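Long-range contacts in UDP-N-acetylglucosamine 4,6-dehydratase (Vibrio fischeri, PDB 3PVZ), which binds NAD in a Rossmann-type fold and probably acts as a lyase that removes water from UDP-N-acetylglucosamine: residues P60-V65 / K108-Y113; I101-F106 / D146-Q151; D114-L119 / A155-Y160. One frame throughout, in Å; residues are numbered along the deposited sequence. Where two conformers were deposited one is given.

Contact 1 of 3, residues P60-V65 / K108-Y113; sequences PQKLHV and KADGQY. With NA (sodium ion), chain H; NA (sodium ion), chain J.
Lys62 and His64, on strand 62-66 of the Rossmann-type sheet, meet the loop that follows helix 101-109 and leads into strand 115-118. Both side chains lie on the same side of their strand, with Leu63 between them pointing the other way, and each finds a polar group on the loop. The charged part of the contact belongs to Lys62. Its chain is fully extended, with CG anti to the backbone N (chi1 -172°), and this reach carries Lys62 NZ across to Asp110, where it forms a salt bridge of 2.8 Å with OD2 on the syn lone pair. Lys62 NZ also donates to the backbone O of Gln112 at 2.9 Å. The same Lys62 NZ stands off-centre above the Tyr113 ring, 4.3 Å from its centroid, as a cation-pi contact. Asp110 is held in turn by an Asx turn: its OD1 accepts from Gln112 N at 3.0 Å, so the carboxylate that receives the lysine also shapes the loop. Two sodium ions sit beside the loop, one bound by Ala109 O and the other by Gln112 OE1. Aromatic groups supply the rest. The rings of His64 and Tyr113 are steeply inclined, their planes 74° apart, while CE of Lys62, on the same strand as His64, lies above the imidazole near its rim. At the imidazole edge, His64 ND1 shares a hydrogen bond of 2.7 Å with Tyr113 OH.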
loop_
_atom_site.group_PDB
_atom_site.type_symbol
_atom_site.label_atom_id
_atom_site.label_comp_id
_atom_site.label_asym_id
_atom_site.label_seq_id
_atom_site.Cartn_x
_atom_site.Cartn_y
_atom_site.Cartn_z
ATOM N N PRO A 60 17.169 2.578 -20.101
ATOM C CA PRO A 60 16.094 2.077 -20.931
ATOM C C PRO A 60 15.449 3.159 -21.823
ATOM O O PRO A 60 15.415 4.339 -21.434
ATOM C CB PRO A 60 15.049 1.674 -19.931
ATOM C CG PRO A 60 15.226 2.623 -18.790
ATOM C CD PRO A 60 16.726 2.822 -18.709
ATOM N N GLN A 61 14.833 2.736 -22.938
ATOM C CA GLN A 61 14.241 3.692 -23.878
ATOM C C GLN A 61 13.021 4.301 -23.218
ATOM O O GLN A 61 12.729 5.491 -23.328
ATOM C CB GLN A 61 13.860 2.978 -25.155
ATOM C CG GLN A 61 14.356 3.442 -26.482
ATOM C CD GLN A 61 13.755 2.510 -27.567
ATOM O OE1 GLN A 61 12.663 2.151 -27.410
ATOM N NE2 GLN A 61 14.486 2.108 -28.583
ATOM N N LYS A 62 12.311 3.463 -22.488
ATOM C CA LYS A 62 11.008 3.775 -21.905
ATOM C C LYS A 62 10.860 2.899 -20.659
ATOM O O LYS A 62 11.100 1.689 -20.721
ATOM C CB LYS A 62 9.870 3.511 -22.898
ATOM C CG LYS A 62 8.519 4.004 -22.393
ATOM C CD LYS A 62 7.425 3.776 -23.377
ATOM C CE LYS A 62 6.072 4.345 -22.890
ATOM N NZ LYS A 62 5.009 3.876 -23.842
ATOM N N LEU A 63 10.522 3.556 -19.535
ATOM C CA LEU A 63 10.237 2.919 -18.296
ATOM C C LEU A 63 9.135 3.620 -17.521
ATOM O O LEU A 63 9.295 4.733 -17.006
ATOM C CB LEU A 63 11.525 2.754 -17.497
ATOM C CG LEU A 63 11.399 2.333 -16.019
ATOM C CD1 LEU A 63 10.746 0.970 -16.014
ATOM C CD2 LEU A 63 12.725 2.340 -15.224
ATOM N N HIS A 64 7.997 2.953 -17.447
ATOM C CA HIS A 64 6.825 3.463 -16.767
ATOM C C HIS A 64 6.538 2.600 -15.565
ATOM O O HIS A 64 6.504 1.385 -15.679
ATOM C CB HIS A 64 5.615 3.482 -17.670
ATOM C CG HIS A 64 5.620 4.580 -18.679
ATOM N ND1 HIS A 64 4.524 4.857 -19.472
ATOM C CD2 HIS A 64 6.578 5.473 -19.026
ATOM C CE1 HIS A 64 4.803 5.889 -20.264
ATOM N NE2 HIS A 64 6.059 6.266 -20.020
ATOM N N VAL A 65 6.421 3.255 -14.386
ATOM C CA VAL A 65 6.175 2.575 -13.123
ATOM C C VAL A 65 4.755 2.876 -12.630
ATOM O O VAL A 65 4.341 4.018 -12.603
ATOM C CB VAL A 65 7.201 3.040 -12.049
ATOM C CG1 VAL A 65 7.160 2.138 -10.849
ATOM C CG2 VAL A 65 8.633 3.092 -12.670
ATOM N N LYS A 108 -5.321 2.549 -22.700
ATOM C CA LYS A 108 -5.947 2.907 -23.991
ATOM C C LYS A 108 -5.198 4.074 -24.696
ATOM O O LYS A 108 -5.024 4.087 -25.914
ATOM C CB LYS A 108 -7.393 3.295 -23.733
ATOM C CG LYS A 108 -8.210 3.478 -24.958
ATOM C CD LYS A 108 -9.622 3.939 -24.650
ATOM C CE LYS A 108 -10.327 4.273 -25.972
ATOM N NZ LYS A 108 -10.207 5.667 -26.334
ATOM N N ALA A 109 -4.737 5.056 -23.906
ATOM C CA ALA A 109 -4.037 6.173 -24.482
ATOM C C ALA A 109 -2.647 5.744 -24.971
ATOM O O ALA A 109 -2.121 6.295 -25.928
ATOM C CB ALA A 109 -3.948 7.367 -23.457
ATOM N N ASP A 110 -2.033 4.778 -24.316
ATOM C CA ASP A 110 -0.656 4.403 -24.615
ATOM C C ASP A 110 -0.533 2.944 -24.720
ATOM O O ASP A 110 -0.871 2.379 -25.829
ATOM C CB ASP A 110 0.303 4.978 -23.535
ATOM C CG ASP A 110 1.749 4.661 -23.826
ATOM O OD1 ASP A 110 1.949 3.980 -24.878
ATOM O OD2 ASP A 110 2.652 5.037 -22.977
ATOM N N GLY A 111 -0.136 2.273 -23.627
ATOM C CA GLY A 111 0.028 0.809 -23.623
ATOM C C GLY A 111 1.125 0.172 -24.478
ATOM O O GLY A 111 1.247 -1.015 -24.573
ATOM N N GLN A 112 1.951 0.974 -25.089
ATOM C CA GLN A 112 2.981 0.507 -26.010
ATOM C C GLN A 112 4.253 0.196 -25.258
ATOM O O GLN A 112 5.013 1.145 -24.922
ATOM C CB GLN A 112 3.236 1.665 -26.992
ATOM C CG GLN A 112 2.141 1.826 -28.003
ATOM C CD GLN A 112 2.184 0.714 -29.025
ATOM O OE1 GLN A 112 3.159 0.567 -29.782
ATOM N NE2 GLN A 112 1.179 -0.078 -29.034
ATOM N N TYR A 113 4.456 -1.097 -24.965
ATOM C CA TYR A 113 5.595 -1.591 -24.175
ATOM C C TYR A 113 6.120 -2.861 -24.817
ATOM O O TYR A 113 5.395 -3.529 -25.501
ATOM C CB TYR A 113 5.229 -1.888 -22.731
ATOM C CG TYR A 113 4.674 -0.691 -22.035
ATOM C CD1 TYR A 113 5.498 0.282 -21.509
ATOM C CD2 TYR A 113 3.328 -0.539 -21.852
ATOM C CE1 TYR A 113 4.966 1.393 -20.882
ATOM C CE2 TYR A 113 2.800 0.572 -21.210
ATOM C CZ TYR A 113 3.617 1.526 -20.725
ATOM O OH TYR A 113 3.048 2.638 -20.088
HETATM NA NA NA H . 3.743 -0.684 -31.561
HETATM NA NA NA J . -2.162 6.148 -28.410
HETATM O O HOH W 1 -2.499 3.974 -27.455
HETATM O O HOH W 2 1.894 -1.880 -31.119
HETATM O O HOH W 3 4.629 -2.383 -30.179
#

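Contact 2 of 3, residues I101-F106 / D146-Q151; sequences IEYDAF and DKTIQQ
Tyr103 projects from helix 101-109 toward helix 131-154, where the CE2 edge of its ring meets Gln151 OE1 at 3.4 Å and its OH packs on the methyl CG2 of Thr148 at 3.8 Å. The ring and the Gln151 amide are inclined by only 29°, and a water joins them by hydrogen bonding to both Tyr103 OH and Gln151 OE1. The other end of the same amide turns to the acid: Gln151 NE2 donates to Asp104 OD1 at 3.2 Å, coming from above the carboxylate plane. Lys147 reaches that oxygen from the opposite face, its NZ forming a salt bridge of 2.8 Å with Asp104 OD1 on the syn side. A bend at chi3 (75°) swings the lysine amine toward the acid, and NZ donates as well to the carbonyl O of Ile98. One carboxylate oxygen is thus gripped by two donors, an ammonium and an amide, which would be expected to favour its charged form. Thr148 brings its methyl group to the tyrosine, while its hydroxyl bonds to the backbone O of Asn144, one turn back in its own helix. The two helix segments run nearly parallel, 17° apart, but their axes come no closer than 12.1 Å, so long side chains must span the gap. Such side-by-side helices, covering one face of the parallel part of the sheet, are characteristic of the Rossmann fold, and here they lie near the NAD-binding residues Asp97 and Ile98.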
loop_
_atom_site.group_PDB
_atom_site.type_symbol
_atom_site.label_atom_id
_atom_site.label_comp_id
_atom_site.label_asym_id
_atom_site.label_seq_id
_atom_site.Cartn_x
_atom_site.Cartn_y
_atom_site.Cartn_z
ATOM N N ILE A 101 -10.651 2.298 -13.842
ATOM C CA ILE A 101 -10.958 3.028 -15.098
ATOM C C ILE A 101 -9.755 3.901 -15.480
ATOM O O ILE A 101 -9.419 4.052 -16.638
ATOM C CB ILE A 101 -12.152 3.993 -14.905
ATOM C CG1 ILE A 101 -13.421 3.277 -14.405
ATOM C CG2 ILE A 101 -12.438 4.822 -16.178
ATOM C CD1 ILE A 101 -13.732 1.962 -15.068
ATOM N N GLU A 102 -9.135 4.523 -14.452
ATOM C CA GLU A 102 -8.004 5.368 -14.686
ATOM C C GLU A 102 -6.869 4.594 -15.356
ATOM O O GLU A 102 -6.276 5.065 -16.314
ATOM C CB GLU A 102 -7.510 5.945 -13.369
ATOM C CG GLU A 102 -8.426 6.970 -12.793
ATOM C CD GLU A 102 -9.492 6.466 -11.853
ATOM O OE1 GLU A 102 -9.777 5.293 -11.758
ATOM O OE2 GLU A 102 -10.078 7.296 -11.159
ATOM N N TYR A 103 -6.545 3.425 -14.821
ATOM C CA TYR A 103 -5.507 2.578 -15.356
ATOM C C TYR A 103 -5.898 2.113 -16.782
ATOM O O TYR A 103 -5.085 2.011 -17.682
ATOM C CB TYR A 103 -5.243 1.370 -14.386
ATOM C CG TYR A 103 -4.232 0.453 -14.955
ATOM C CD1 TYR A 103 -2.888 0.715 -14.773
ATOM C CD2 TYR A 103 -4.571 -0.591 -15.787
ATOM C CE1 TYR A 103 -1.944 -0.058 -15.340
ATOM C CE2 TYR A 103 -3.590 -1.377 -16.371
ATOM C CZ TYR A 103 -2.288 -1.109 -16.128
ATOM O OH TYR A 103 -1.215 -1.798 -16.678
ATOM N N ASP A 104 -7.161 1.834 -17.006
ATOM C CA ASP A 104 -7.589 1.328 -18.332
ATOM C C ASP A 104 -7.511 2.449 -19.385
ATOM O O ASP A 104 -7.211 2.193 -20.569
ATOM C CB ASP A 104 -8.988 0.787 -18.237
ATOM C CG ASP A 104 -9.039 -0.605 -17.557
ATOM O OD1 ASP A 104 -7.973 -1.222 -17.304
ATOM O OD2 ASP A 104 -10.154 -1.087 -17.332
ATOM N N ALA A 105 -7.747 3.670 -18.937
ATOM C CA ALA A 105 -7.655 4.836 -19.804
ATOM C C ALA A 105 -6.166 5.150 -20.071
ATOM O O ALA A 105 -5.836 5.556 -21.164
ATOM C CB ALA A 105 -8.388 6.070 -19.185
ATOM N N PHE A 106 -5.294 4.878 -19.099
ATOM C CA PHE A 106 -3.830 4.998 -19.279
ATOM C C PHE A 106 -3.354 4.010 -20.331
ATOM O O PHE A 106 -2.588 4.368 -21.185
ATOM C CB PHE A 106 -3.157 4.820 -17.910
ATOM C CG PHE A 106 -1.711 4.433 -17.927
ATOM C CD1 PHE A 106 -0.738 5.376 -18.014
ATOM C CD2 PHE A 106 -1.315 3.143 -17.667
ATOM C CE1 PHE A 106 0.618 5.027 -17.933
ATOM C CE2 PHE A 106 0.063 2.804 -17.584
ATOM C CZ PHE A 106 0.994 3.738 -17.752
ATOM N N ASP A 146 -4.665 -11.310 -15.241
ATOM C CA ASP A 146 -5.241 -11.777 -16.508
ATOM C C ASP A 146 -5.544 -10.578 -17.427
ATOM O O ASP A 146 -5.141 -10.596 -18.579
ATOM C CB ASP A 146 -6.523 -12.603 -16.256
ATOM C CG ASP A 146 -6.986 -13.343 -17.461
ATOM O OD1 ASP A 146 -6.216 -14.162 -18.012
ATOM O OD2 ASP A 146 -8.112 -13.107 -17.885
ATOM N N LYS A 147 -6.189 -9.523 -16.909
ATOM C CA LYS A 147 -6.481 -8.335 -17.712
ATOM C C LYS A 147 -5.224 -7.641 -18.264
ATOM O O LYS A 147 -5.190 -7.266 -19.419
ATOM C CB LYS A 147 -7.337 -7.317 -16.921
ATOM C CG LYS A 147 -7.656 -6.020 -17.741
ATOM C CD LYS A 147 -8.305 -4.959 -16.900
ATOM C CE LYS A 147 -7.293 -4.267 -15.966
ATOM N NZ LYS A 147 -8.048 -3.161 -15.221
ATOM N N THR A 148 -4.210 -7.421 -17.442
ATOM C CA THR A 148 -3.009 -6.690 -17.890
ATOM C C THR A 148 -2.231 -7.577 -18.906
ATOM O O THR A 148 -1.584 -7.100 -19.808
ATOM C CB THR A 148 -2.118 -6.327 -16.737
ATOM O OG1 THR A 148 -1.837 -7.508 -15.971
ATOM C CG2 THR A 148 -2.756 -5.185 -15.775
ATOM N N ILE A 149 -2.285 -8.876 -18.754
ATOM C CA ILE A 149 -1.763 -9.742 -19.827
ATOM C C ILE A 149 -2.535 -9.530 -21.162
ATOM O O ILE A 149 -1.912 -9.363 -22.229
ATOM C CB ILE A 149 -1.769 -11.246 -19.464
ATOM C CG1 ILE A 149 -0.892 -11.492 -18.226
ATOM C CG2 ILE A 149 -1.178 -12.075 -20.629
ATOM C CD1 ILE A 149 -1.083 -12.863 -17.619
ATOM N N GLN A 150 -3.862 -9.501 -21.103
ATOM C CA GLN A 150 -4.678 -9.289 -22.317
ATOM C C GLN A 150 -4.373 -7.927 -22.946
ATOM O O GLN A 150 -4.196 -7.814 -24.163
ATOM C CB GLN A 150 -6.194 -9.449 -22.028
ATOM C CG GLN A 150 -7.044 -9.307 -23.283
ATOM C CD GLN A 150 -6.854 -10.513 -24.224
ATOM O OE1 GLN A 150 -6.945 -11.617 -23.778
ATOM N NE2 GLN A 150 -6.542 -10.282 -25.492
ATOM N N GLN A 151 -4.180 -6.889 -22.097
ATOM C CA GLN A 151 -3.855 -5.588 -22.596
ATOM C C GLN A 151 -2.452 -5.597 -23.218
ATOM O O GLN A 151 -2.164 -4.841 -24.147
ATOM C CB GLN A 151 -3.945 -4.565 -21.467
ATOM C CG GLN A 151 -5.314 -4.432 -20.902
ATOM C CD GLN A 151 -5.334 -3.538 -19.702
ATOM O OE1 GLN A 151 -4.384 -3.505 -18.918
ATOM N NE2 GLN A 151 -6.413 -2.828 -19.533
HETATM O O HOH W 4 -1.586 -3.510 -18.545
#

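Contact 3 of 3, residues D114-L119 / A155-Y160; sequences DYVLNL and AGAKKY. With NAD (nicotinamide-adenine-dinucleotide), chain E.
Strands 115-118 and 159-163 are parallel neighbours in the central sheet of the NAD-binding Rossmann fold, and this contact is where their pairing begins. Asp114 O receives Lys158 N at 2.8 Å, in the carbonyl plane and on a lone pair, with a weak second bond from Lys159 N. One step on, Val116 N donates to Lys159 O at 3.0 Å in a nearly straight bond (168°). On the Tyr115 side of the sheet, Lys158 CG lies over one face of the tyrosine ring and Lys158 NZ donates to Tyr115 OH at 2.9 Å, while Lys159 CB packs against Tyr115 CD1. Lys159 NZ itself leads away to carbonyls at the end of helix 237-250, among them that of Cys248. On the other side, Val116 CG1 touches Tyr160 CE2 at 3.9 Å. Asn118 and Tyr160 run side by side, with amide and ring planes almost perpendicular (87°), and Asn118 ND2 donates to Tyr160 OH at 2.9 Å. The side-chain oxygen OD1 of Asn118 bonds to Ser120 OG. Leu119 O, just past the C-terminal end of the strand, lies 3.7 Å from NAD C5B. Strand 115-118, helix 131-154 and strand 159-163 form a beta-alpha-beta crossover, the repeating unit of dinucleotide-binding Rossmann folds.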
loop_
_atom_site.group_PDB
_atom_site.type_symbol
_atom_site.label_atom_id
_atom_site.label_comp_id
_atom_site.label_asym_id
_atom_site.label_seq_id
_atom_site.Cartn_x
_atom_site.Cartn_y
_atom_site.Cartn_z
ATOM N N ASP A 114 7.400 -3.165 -24.625
ATOM C CA ASP A 114 7.960 -4.422 -25.123
ATOM C C ASP A 114 7.878 -5.465 -24.008
ATOM O O ASP A 114 7.516 -6.631 -24.266
ATOM C CB ASP A 114 9.383 -4.219 -25.594
ATOM C CG ASP A 114 9.472 -3.219 -26.718
ATOM O OD1 ASP A 114 8.886 -3.540 -27.780
ATOM O OD2 ASP A 114 10.105 -2.115 -26.538
ATOM N N TYR A 115 8.107 -5.007 -22.771
ATOM C CA TYR A 115 8.186 -5.881 -21.632
ATOM C C TYR A 115 7.312 -5.310 -20.528
ATOM O O TYR A 115 7.426 -4.127 -20.152
ATOM C CB TYR A 115 9.613 -6.005 -21.117
ATOM C CG TYR A 115 10.647 -6.635 -22.057
ATOM C CD1 TYR A 115 10.787 -7.998 -22.125
ATOM C CD2 TYR A 115 11.539 -5.837 -22.796
ATOM C CE1 TYR A 115 11.721 -8.587 -22.968
ATOM C CE2 TYR A 115 12.446 -6.385 -23.606
ATOM C CZ TYR A 115 12.543 -7.774 -23.703
ATOM O OH TYR A 115 13.441 -8.358 -24.540
ATOM N N VAL A 116 6.415 -6.153 -20.026
ATOM C CA VAL A 116 5.498 -5.765 -18.958
ATOM C C VAL A 116 5.795 -6.669 -17.756
ATOM O O VAL A 116 5.790 -7.866 -17.899
ATOM C CB VAL A 116 4.035 -5.864 -19.409
ATOM C CG1 VAL A 116 3.102 -5.491 -18.232
ATOM C CG2 VAL A 116 3.809 -4.947 -20.654
ATOM N N LEU A 117 6.128 -6.066 -16.607
ATOM C CA LEU A 117 6.509 -6.793 -15.400
ATOM C C LEU A 117 5.470 -6.499 -14.311
ATOM O O LEU A 117 5.149 -5.344 -14.054
ATOM C CB LEU A 117 7.905 -6.357 -14.920
ATOM C CG LEU A 117 9.106 -6.684 -15.813
ATOM C CD1 LEU A 117 9.248 -5.629 -16.933
ATOM C CD2 LEU A 117 10.416 -6.767 -15.021
ATOM N N ASN A 118 4.884 -7.537 -13.735
ATOM C CA ASN A 118 3.866 -7.375 -12.704
ATOM C C ASN A 118 4.369 -7.902 -11.382
ATOM O O ASN A 118 4.423 -9.107 -11.169
ATOM C CB ASN A 118 2.591 -8.099 -13.119
ATOM C CG ASN A 118 1.392 -7.846 -12.171
ATOM O OD1 ASN A 118 1.490 -7.155 -11.183
ATOM N ND2 ASN A 118 0.244 -8.362 -12.551
ATOM N N LEU A 119 4.745 -6.978 -10.497
ATOM C CA LEU A 119 5.178 -7.308 -9.167
ATOM C C LEU A 119 4.129 -6.777 -8.202
ATOM O O LEU A 119 4.427 -6.541 -7.050
ATOM C CB LEU A 119 6.546 -6.648 -8.834
ATOM C CG LEU A 119 7.782 -7.280 -9.494
ATOM C CD1 LEU A 119 7.834 -8.798 -9.238
ATOM C CD2 LEU A 119 7.848 -6.932 -10.986
ATOM N N ALA A 155 -1.535 -4.859 -27.322
ATOM C CA ALA A 155 -0.602 -3.828 -27.752
ATOM C C ALA A 155 0.615 -4.429 -28.440
ATOM O O ALA A 155 1.531 -3.707 -28.789
ATOM C CB ALA A 155 -0.165 -2.962 -26.534
ATOM N N GLY A 156 0.650 -5.752 -28.618
ATOM C CA GLY A 156 1.839 -6.385 -29.213
ATOM C C GLY A 156 3.117 -6.446 -28.354
ATOM O O GLY A 156 4.192 -6.565 -28.912
ATOM N N ALA A 157 3.029 -6.327 -27.015
ATOM C CA ALA A 157 4.180 -6.630 -26.120
ATOM C C ALA A 157 4.792 -7.968 -26.457
ATOM O O ALA A 157 4.093 -8.863 -26.911
ATOM C CB ALA A 157 3.751 -6.665 -24.643
ATOM N N LYS A 158 6.081 -8.130 -26.217
ATOM C CA LYS A 158 6.695 -9.380 -26.555
ATOM C C LYS A 158 6.806 -10.335 -25.383
ATOM O O LYS A 158 6.952 -11.542 -25.613
ATOM C CB LYS A 158 8.027 -9.201 -27.243
ATOM C CG LYS A 158 9.077 -8.578 -26.453
ATOM C CD LYS A 158 10.466 -8.784 -27.215
ATOM C CE LYS A 158 11.273 -7.504 -27.264
ATOM N NZ LYS A 158 12.814 -7.625 -27.302
ATOM N N LYS A 159 6.660 -9.798 -24.161
ATOM C CA LYS A 159 6.935 -10.561 -22.958
ATOM C C LYS A 159 6.237 -9.984 -21.745
ATOM O O LYS A 159 6.253 -8.780 -21.492
ATOM C CB LYS A 159 8.456 -10.656 -22.720
ATOM C CG LYS A 159 8.877 -11.446 -21.493
ATOM C CD LYS A 159 8.845 -12.955 -21.871
ATOM C CE LYS A 159 9.363 -13.822 -20.784
ATOM N NZ LYS A 159 10.840 -13.638 -20.606
ATOM N N TYR A 160 5.600 -10.880 -21.006
ATOM C CA TYR A 160 5.003 -10.537 -19.737
ATOM C C TYR A 160 5.720 -11.363 -18.663
ATOM O O TYR A 160 6.041 -12.497 -18.869
ATOM C CB TYR A 160 3.492 -10.872 -19.774
ATOM C CG TYR A 160 2.692 -10.402 -18.581
ATOM C CD1 TYR A 160 2.642 -11.144 -17.416
ATOM C CD2 TYR A 160 1.963 -9.213 -18.616
ATOM C CE1 TYR A 160 1.891 -10.718 -16.324
ATOM C CE2 TYR A 160 1.229 -8.787 -17.535
ATOM C CZ TYR A 160 1.178 -9.553 -16.387
ATOM O OH TYR A 160 0.434 -9.129 -15.293
HETATM P PA NAD E . 5.035 -5.674 -1.780
HETATM O O1A NAD E . 3.903 -5.603 -0.808
HETATM O O2A NAD E . 6.205 -4.890 -1.267
HETATM O O5B NAD E . 4.728 -4.837 -3.096
HETATM C C5B NAD E . 3.498 -5.165 -3.778
HETATM C C4B NAD E . 3.190 -3.881 -4.557
HETATM O O4B NAD E . 2.018 -3.994 -5.338
HETATM C C3B NAD E . 2.979 -2.692 -3.566
HETATM O O3B NAD E . 3.810 -1.597 -3.894
HETATM C C2B NAD E . 1.477 -2.369 -3.745
HETATM O O2B NAD E . 1.121 -1.028 -3.429
HETATM C C1B NAD E . 1.341 -2.769 -5.233
HETATM N N9A NAD E . -0.052 -3.001 -5.583
HETATM C C8A NAD E . -0.911 -3.836 -4.981
HETATM N N7A NAD E . -2.088 -3.755 -5.510
HETATM C C5A NAD E . -1.989 -2.894 -6.568
HETATM C C6A NAD E . -2.887 -2.394 -7.506
HETATM N N6A NAD E . -4.166 -2.894 -7.482
HETATM N N1A NAD E . -2.485 -1.507 -8.411
HETATM C C2A NAD E . -1.234 -1.058 -8.414
HETATM N N3A NAD E . -0.366 -1.484 -7.530
HETATM C C4A NAD E . -0.699 -2.384 -6.616
HETATM O O3 NAD E . 5.355 -7.220 -2.096
HETATM P PN NAD E . 6.848 -7.635 -2.597
HETATM O O1N NAD E . 7.678 -8.103 -1.413
HETATM O O2N NAD E . 7.602 -6.714 -3.465
HETATM O O5D NAD E . 6.473 -9.069 -3.326
HETATM C C5D NAD E . 5.943 -8.868 -4.628
HETATM C C4D NAD E . 5.571 -10.228 -5.231
HETATM O O4D NAD E . 6.625 -11.205 -4.959
HETATM C C3D NAD E . 4.304 -10.780 -4.541
HETATM O O3D NAD E . 3.533 -11.654 -5.396
HETATM C C2D NAD E . 4.886 -11.684 -3.431
HETATM O O2D NAD E . 3.971 -12.709 -3.017
HETATM C C1D NAD E . 6.093 -12.289 -4.147
HETATM N N1N NAD E . 7.094 -12.823 -3.210
HETATM C C2N NAD E . 7.671 -11.980 -2.345
HETATM C C3N NAD E . 8.627 -12.424 -1.455
HETATM C C7N NAD E . 9.253 -11.518 -0.478
HETATM O O7N NAD E . 10.032 -12.030 0.322
HETATM N N7N NAD E . 8.978 -10.206 -0.417
HETATM C C4N NAD E . 8.999 -13.791 -1.463
HETATM C C5N NAD E . 8.390 -14.627 -2.384
HETATM C C6N NAD E . 7.422 -14.118 -3.250
HETATM O O HOH W 5 7.255 -5.510 -28.361
#

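How the contacts relate
Contacts 1 and 3 are buried and contact 2 only partly so. Contact 3, within the sheet, combines strand-to-strand backbone bonds with side-chain bonds. Contacts 1 and 2 each use a lysine-aspartate salt bridge, to which contact 1 adds a histidine-tyrosine bond and a cation-pi contact. These two also share helix 101-109, where Phe106 CZ packs 3.3 Å from Tyr113 OH, and both touch the second subunit, which contact 3 does not. Contacts 2 and 3 meet where Thr148 OG1 lies 2.9 Å from Tyr160 OH, probably hydrogen-bonded, so helix 131-154 is tied to the strand it leads into. Contacts 1 and 3 adjoin where Ala155 CB packs against Gly111 O.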